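Local coordinates for MSM0271 protein (Mycobacterium smegmatis, PDB 5SUH), which is a double-ringed trimeric shell protein of the RMM bacterial microcompartment and may take part in transport across that shell, at residues Gln169-Ala183 / Gln202-Thr216. Numbering follows the deposited sequence.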
loop_
_atom_site.group_PDB
_atom_site.type_symbol
_atom_site.label_atom_id
_atom_site.label_comp_id
_atom_site.label_asym_id
_atom_site.label_seq_id
_atom_site.Cartn_x
_atom_site.Cartn_y
_atom_site.Cartn_z
ATOM N N GLN A 169 -23.911 -0.305 -19.976
ATOM C CA GLN A 169 -24.066 -1.708 -19.685
ATOM C C GLN A 169 -25.020 -1.906 -18.478
ATOM O O GLN A 169 -25.228 -0.980 -17.660
ATOM C CB GLN A 169 -22.707 -2.330 -19.395
ATOM C CG GLN A 169 -21.790 -2.513 -20.615
ATOM C CD GLN A 169 -20.580 -3.372 -20.252
ATOM O OE1 GLN A 169 -19.671 -2.952 -19.518
ATOM N NE2 GLN A 169 -20.598 -4.615 -20.726
ATOM N N SER A 170 -25.581 -3.109 -18.361
ATOM C CA SER A 170 -26.380 -3.439 -17.196
ATOM C C SER A 170 -25.487 -4.111 -16.134
ATOM O O SER A 170 -24.554 -4.857 -16.451
ATOM C CB SER A 170 -27.547 -4.346 -17.582
ATOM O OG SER A 170 -28.458 -3.657 -18.415
ATOM N N LEU A 171 -25.767 -3.831 -14.873
ATOM C CA LEU A 171 -24.960 -4.356 -13.778
ATOM C C LEU A 171 -25.765 -5.262 -12.829
ATOM O O LEU A 171 -26.817 -4.856 -12.323
ATOM C CB LEU A 171 -24.363 -3.201 -12.991
ATOM C CG LEU A 171 -23.688 -3.534 -11.673
ATOM C CD1 LEU A 171 -22.401 -4.314 -11.958
ATOM C CD2 LEU A 171 -23.439 -2.238 -10.906
ATOM N N LEU A 172 -25.277 -6.486 -12.604
ATOM C CA LEU A 172 -25.863 -7.358 -11.584
ATOM C C LEU A 172 -25.014 -7.375 -10.322
ATOM O O LEU A 172 -23.798 -7.614 -10.389
ATOM C CB LEU A 172 -25.996 -8.781 -12.105
ATOM C CG LEU A 172 -26.192 -9.887 -11.069
ATOM C CD1 LEU A 172 -27.539 -9.782 -10.347
ATOM C CD2 LEU A 172 -26.030 -11.233 -11.747
ATOM N N VAL A 173 -25.635 -7.119 -9.176
ATOM C CA VAL A 173 -24.914 -7.268 -7.909
ATOM C C VAL A 173 -25.603 -8.383 -7.135
ATOM O O VAL A 173 -26.836 -8.497 -7.166
ATOM C CB VAL A 173 -24.855 -5.950 -7.052
ATOM C CG1 VAL A 173 -23.908 -4.910 -7.676
ATOM C CG2 VAL A 173 -26.245 -5.353 -6.837
ATOM N N TYR A 174 -24.807 -9.219 -6.468
ATOM C CA TYR A 174 -25.329 -10.370 -5.730
ATOM C C TYR A 174 -24.530 -10.578 -4.441
ATOM O O TYR A 174 -23.290 -10.743 -4.462
ATOM C CB TYR A 174 -25.249 -11.630 -6.585
ATOM C CG TYR A 174 -26.360 -12.624 -6.375
ATOM C CD1 TYR A 174 -27.224 -12.947 -7.421
ATOM C CD2 TYR A 174 -26.537 -13.268 -5.146
ATOM C CE1 TYR A 174 -28.255 -13.878 -7.245
ATOM C CE2 TYR A 174 -27.560 -14.189 -4.965
ATOM C CZ TYR A 174 -28.413 -14.493 -6.029
ATOM O OH TYR A 174 -29.440 -15.406 -5.880
ATOM N N GLU A 175 -25.234 -10.568 -3.320
ATOM C CA GLU A 175 -24.583 -10.696 -2.037
ATOM C C GLU A 175 -25.106 -11.916 -1.271
ATOM O O GLU A 175 -26.319 -12.125 -1.179
ATOM C CB GLU A 175 -24.778 -9.405 -1.214
ATOM C CG GLU A 175 -23.928 -9.370 0.068
ATOM C CD GLU A 175 -23.972 -8.037 0.811
ATOM O OE1 GLU A 175 -24.859 -7.194 0.539
ATOM O OE2 GLU A 175 -23.095 -7.827 1.671
ATOM N N MET A 176 -24.186 -12.663 -0.659
ATOM C CA MET A 176 -24.499 -13.913 0.054
ATOM C C MET A 176 -23.596 -14.132 1.266
ATOM O O MET A 176 -22.553 -13.466 1.409
ATOM C CB MET A 176 -24.338 -15.099 -0.884
ATOM C CG MET A 176 -22.872 -15.193 -1.358
ATOM S SD MET A 176 -22.732 -15.713 -3.046
ATOM C CE MET A 176 -23.233 -14.222 -3.900
ATOM N N THR A 177 -23.971 -15.090 2.113
ATOM C CA THR A 177 -23.095 -15.494 3.200
ATOM C C THR A 177 -23.313 -16.989 3.547
ATOM O O THR A 177 -24.439 -17.486 3.477
ATOM C CB THR A 177 -23.260 -14.583 4.455
ATOM O OG1 THR A 177 -22.212 -14.884 5.369
ATOM C CG2 THR A 177 -24.635 -14.744 5.166
ATOM N N PRO A 178 -22.225 -17.730 3.874
ATOM C CA PRO A 178 -20.797 -17.349 3.939
ATOM C C PRO A 178 -20.195 -16.846 2.618
ATOM O O PRO A 178 -20.591 -17.250 1.530
ATOM C CB PRO A 178 -20.086 -18.652 4.360
ATOM C CG PRO A 178 -21.155 -19.530 4.917
ATOM C CD PRO A 178 -22.429 -19.157 4.190
ATOM N N ALA A 179 -19.199 -15.983 2.753
ATOM C CA ALA A 179 -18.601 -15.262 1.649
ATOM C C ALA A 179 -18.021 -16.150 0.548
ATOM O O ALA A 179 -18.019 -15.753 -0.620
ATOM C CB ALA A 179 -17.497 -14.319 2.190
ATOM N N LEU A 180 -17.515 -17.330 0.902
ATOM C CA LEU A 180 -16.742 -18.086 -0.072
ATOM C C LEU A 180 -17.652 -18.664 -1.172
ATOM O O LEU A 180 -17.171 -18.995 -2.272
ATOM C CB LEU A 180 -15.938 -19.197 0.596
ATOM C CG LEU A 180 -14.791 -19.796 -0.243
ATOM C CD1 LEU A 180 -13.934 -18.687 -0.837
ATOM C CD2 LEU A 180 -13.919 -20.755 0.542
ATOM N N PHE A 181 -18.965 -18.680 -0.928
ATOM C CA PHE A 181 -19.911 -19.178 -1.941
ATOM C C PHE A 181 -19.942 -18.271 -3.163
ATOM O O PHE A 181 -20.473 -18.642 -4.214
ATOM C CB PHE A 181 -21.323 -19.298 -1.385
ATOM C CG PHE A 181 -21.556 -20.537 -0.571
ATOM C CD1 PHE A 181 -21.288 -21.797 -1.089
ATOM C CD2 PHE A 181 -22.015 -20.441 0.737
ATOM C CE1 PHE A 181 -21.517 -22.948 -0.330
ATOM C CE2 PHE A 181 -22.231 -21.579 1.500
ATOM C CZ PHE A 181 -21.980 -22.835 0.959
ATOM N N ALA A 182 -19.371 -17.079 -3.026
ATOM C CA ALA A 182 -19.280 -16.149 -4.142
ATOM C C ALA A 182 -18.457 -16.770 -5.273
ATOM O O ALA A 182 -18.616 -16.417 -6.458
ATOM C CB ALA A 182 -18.691 -14.837 -3.691
ATOM N N ALA A 183 -17.555 -17.671 -4.890
ATOM C CA ALA A 183 -16.700 -18.370 -5.845
ATOM C C ALA A 183 -17.518 -19.203 -6.825
ATOM O O ALA A 183 -17.324 -19.105 -8.039
ATOM C CB ALA A 183 -15.700 -19.247 -5.120
ATOM N N GLN A 202 -15.824 -10.678 -4.497
ATOM C CA GLN A 202 -15.267 -10.616 -3.142
ATOM C C GLN A 202 -15.643 -11.897 -2.392
ATOM O O GLN A 202 -16.806 -12.083 -2.026
ATOM C CB GLN A 202 -15.795 -9.394 -2.412
ATOM C CG GLN A 202 -14.860 -8.836 -1.345
ATOM C CD GLN A 202 -15.509 -7.731 -0.512
ATOM O OE1 GLN A 202 -16.125 -6.798 -1.045
ATOM N NE2 GLN A 202 -15.342 -7.816 0.801
ATOM N N MET A 203 -14.686 -12.800 -2.189
ATOM C CA MET A 203 -15.022 -14.086 -1.572
ATOM C C MET A 203 -14.524 -14.273 -0.122
ATOM O O MET A 203 -14.631 -15.361 0.434
ATOM C CB MET A 203 -14.550 -15.230 -2.458
ATOM C CG MET A 203 -13.080 -15.369 -2.603
ATOM S SD MET A 203 -12.740 -16.640 -3.809
ATOM C CE MET A 203 -13.116 -15.760 -5.270
ATOM N N ILE A 204 -13.955 -13.223 0.463
ATOM C CA ILE A 204 -13.386 -13.264 1.810
ATOM C C ILE A 204 -13.995 -12.195 2.723
ATOM O O ILE A 204 -13.964 -11.014 2.396
ATOM C CB ILE A 204 -11.881 -13.038 1.784
ATOM C CG1 ILE A 204 -11.185 -14.132 0.990
ATOM C CG2 ILE A 204 -11.346 -13.004 3.191
ATOM C CD1 ILE A 204 -9.709 -13.840 0.778
ATOM N N GLY A 205 -14.519 -12.602 3.875
ATOM C CA GLY A 205 -15.122 -11.677 4.823
ATOM C C GLY A 205 -16.408 -12.189 5.470
ATOM O O GLY A 205 -16.731 -13.382 5.435
ATOM N N ALA A 206 -17.179 -11.271 6.035
ATOM C CA ALA A 206 -18.467 -11.642 6.596
ATOM C C ALA A 206 -19.503 -11.951 5.490
ATOM O O ALA A 206 -20.398 -12.769 5.703
ATOM C CB ALA A 206 -18.968 -10.558 7.494
ATOM N N ALA A 207 -19.371 -11.323 4.319
ATOM C CA ALA A 207 -20.318 -11.541 3.199
ATOM C C ALA A 207 -19.595 -11.538 1.873
ATOM O O ALA A 207 -18.573 -10.883 1.723
ATOM C CB ALA A 207 -21.435 -10.479 3.175
ATOM N N GLY A 208 -20.083 -12.323 0.925
ATOM C CA GLY A 208 -19.492 -12.316 -0.404
ATOM C C GLY A 208 -20.248 -11.372 -1.330
ATOM O O GLY A 208 -21.465 -11.205 -1.218
ATOM N N ARG A 209 -19.526 -10.754 -2.254
ATOM C CA ARG A 209 -20.156 -9.851 -3.205
ATOM C C ARG A 209 -19.678 -10.126 -4.631
ATOM O O ARG A 209 -18.464 -10.281 -4.902
ATOM C CB ARG A 209 -19.884 -8.390 -2.829
ATOM C CG ARG A 209 -20.609 -7.919 -1.568
ATOM C CD ARG A 209 -19.729 -8.041 -0.342
ATOM N NE ARG A 209 -20.390 -7.584 0.883
ATOM C CZ ARG A 209 -19.772 -6.835 1.798
ATOM N NH1 ARG A 209 -18.505 -6.447 1.596
ATOM N NH2 ARG A 209 -20.414 -6.445 2.882
ATOM N N LEU A 210 -20.648 -10.150 -5.540
ATOM C CA LEU A 210 -20.403 -10.425 -6.944
ATOM C C LEU A 210 -20.862 -9.220 -7.789
ATOM O O LEU A 210 -21.988 -8.738 -7.626
ATOM C CB LEU A 210 -21.145 -11.708 -7.349
ATOM C CG LEU A 210 -20.991 -12.233 -8.781
ATOM C CD1 LEU A 210 -19.505 -12.321 -9.150
ATOM C CD2 LEU A 210 -21.683 -13.582 -8.960
ATOM N N TYR A 211 -19.985 -8.732 -8.670
ATOM C CA TYR A 211 -20.300 -7.651 -9.621
ATOM C C TYR A 211 -20.120 -8.162 -11.055
ATOM O O TYR A 211 -19.009 -8.505 -11.469
ATOM C CB TYR A 211 -19.392 -6.432 -9.429
ATOM C CG TYR A 211 -19.583 -5.582 -8.194
ATOM C CD1 TYR A 211 -19.114 -6.012 -6.943
ATOM C CD2 TYR A 211 -20.109 -4.299 -8.286
ATOM C CE1 TYR A 211 -19.236 -5.202 -5.809
ATOM C CE2 TYR A 211 -20.229 -3.487 -7.171
ATOM C CZ TYR A 211 -19.802 -3.946 -5.934
ATOM O OH TYR A 211 -19.923 -3.127 -4.831
ATOM N N ILE A 212 -21.203 -8.165 -11.816
ATOM C CA ILE A 212 -21.229 -8.681 -13.190
ATOM C C ILE A 212 -21.874 -7.686 -14.171
ATOM O O ILE A 212 -22.932 -7.108 -13.896
ATOM C CB ILE A 212 -21.976 -10.052 -13.218
ATOM C CG1 ILE A 212 -21.057 -11.150 -12.695
ATOM C CG2 ILE A 212 -22.428 -10.420 -14.610
ATOM C CD1 ILE A 212 -21.727 -12.481 -12.632
ATOM N N GLY A 213 -21.220 -7.472 -15.302
ATOM C CA GLY A 213 -21.693 -6.554 -16.328
ATOM C C GLY A 213 -22.018 -7.265 -17.630
ATOM O O GLY A 213 -21.448 -8.314 -17.924
ATOM N N GLY A 214 -22.970 -6.730 -18.388
ATOM C CA GLY A 214 -23.333 -7.304 -19.680
ATOM C C GLY A 214 -24.609 -6.693 -20.224
ATOM O O GLY A 214 -25.086 -5.664 -19.686
ATOM N N SER A 215 -25.212 -7.343 -21.223
ATOM C CA SER A 215 -26.527 -6.898 -21.706
ATOM C C SER A 215 -27.553 -7.296 -20.649
ATOM O O SER A 215 -27.311 -8.231 -19.863
ATOM C CB SER A 215 -26.867 -7.536 -23.035
ATOM O OG SER A 215 -27.153 -8.919 -22.866
ATOM N N THR A 216 -28.712 -6.650 -20.648
ATOM C CA THR A 216 -29.707 -6.978 -19.627
ATOM C C THR A 216 -30.131 -8.437 -19.674
ATOM O O THR A 216 -30.458 -9.025 -18.628
ATOM C CB THR A 216 -30.968 -6.101 -19.727
ATOM O OG1 THR A 216 -30.576 -4.726 -19.615
ATOM C CG2 THR A 216 -32.008 -6.446 -18.584
HETATM O O HOH W 1 -18.073 -15.663 5.580
#
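Strands 170-177 and 208-214 pair antiparallel, their axes 161° apart, as the two central strands of the second BMC domain's four-stranded sheet. Paired main-chain hydrogen bonds join Ser170-Gly214, Leu172-Ile212, Tyr174-Leu210 and Met176-Gly208. At one end Ser170 OG meets Thr216 OG1 at 2.7 Å, tying the strand to the first turn of helix 216-232. On the face carrying Val173, Glu175, Arg209 and Tyr211, Glu175 is extended, CG anti to the backbone N (chi1 -171°), and lies beside Arg209. Arg209 grips Glu175 OE2 side-on, NE at 2.8 Å and NH2 more loosely at 3.3 Å. OE2 lies in the guanidinium plane; NE approaches from well above the carboxylate plane, NH2 nearly along the C-O axis. The two planes are 62° apart. Val173 CG1 makes an off-centre CH-pi contact with Tyr211, 4.3 Å from the ring centroid. At the other end, Thr177 OG1 donates to Ala206 O (2.8 Å). Past the strands, a water links Ala179 N to Gly205 O, and Met203 SD packs 3.8 Å from Leu180 CD1. Glu175 OE1 accepts from Leu76 N of the second subunit, and Arg209 NH2 donates to its Glu100 O: the buried charges are matched within the chain, yet both groups also bond to the neighbour.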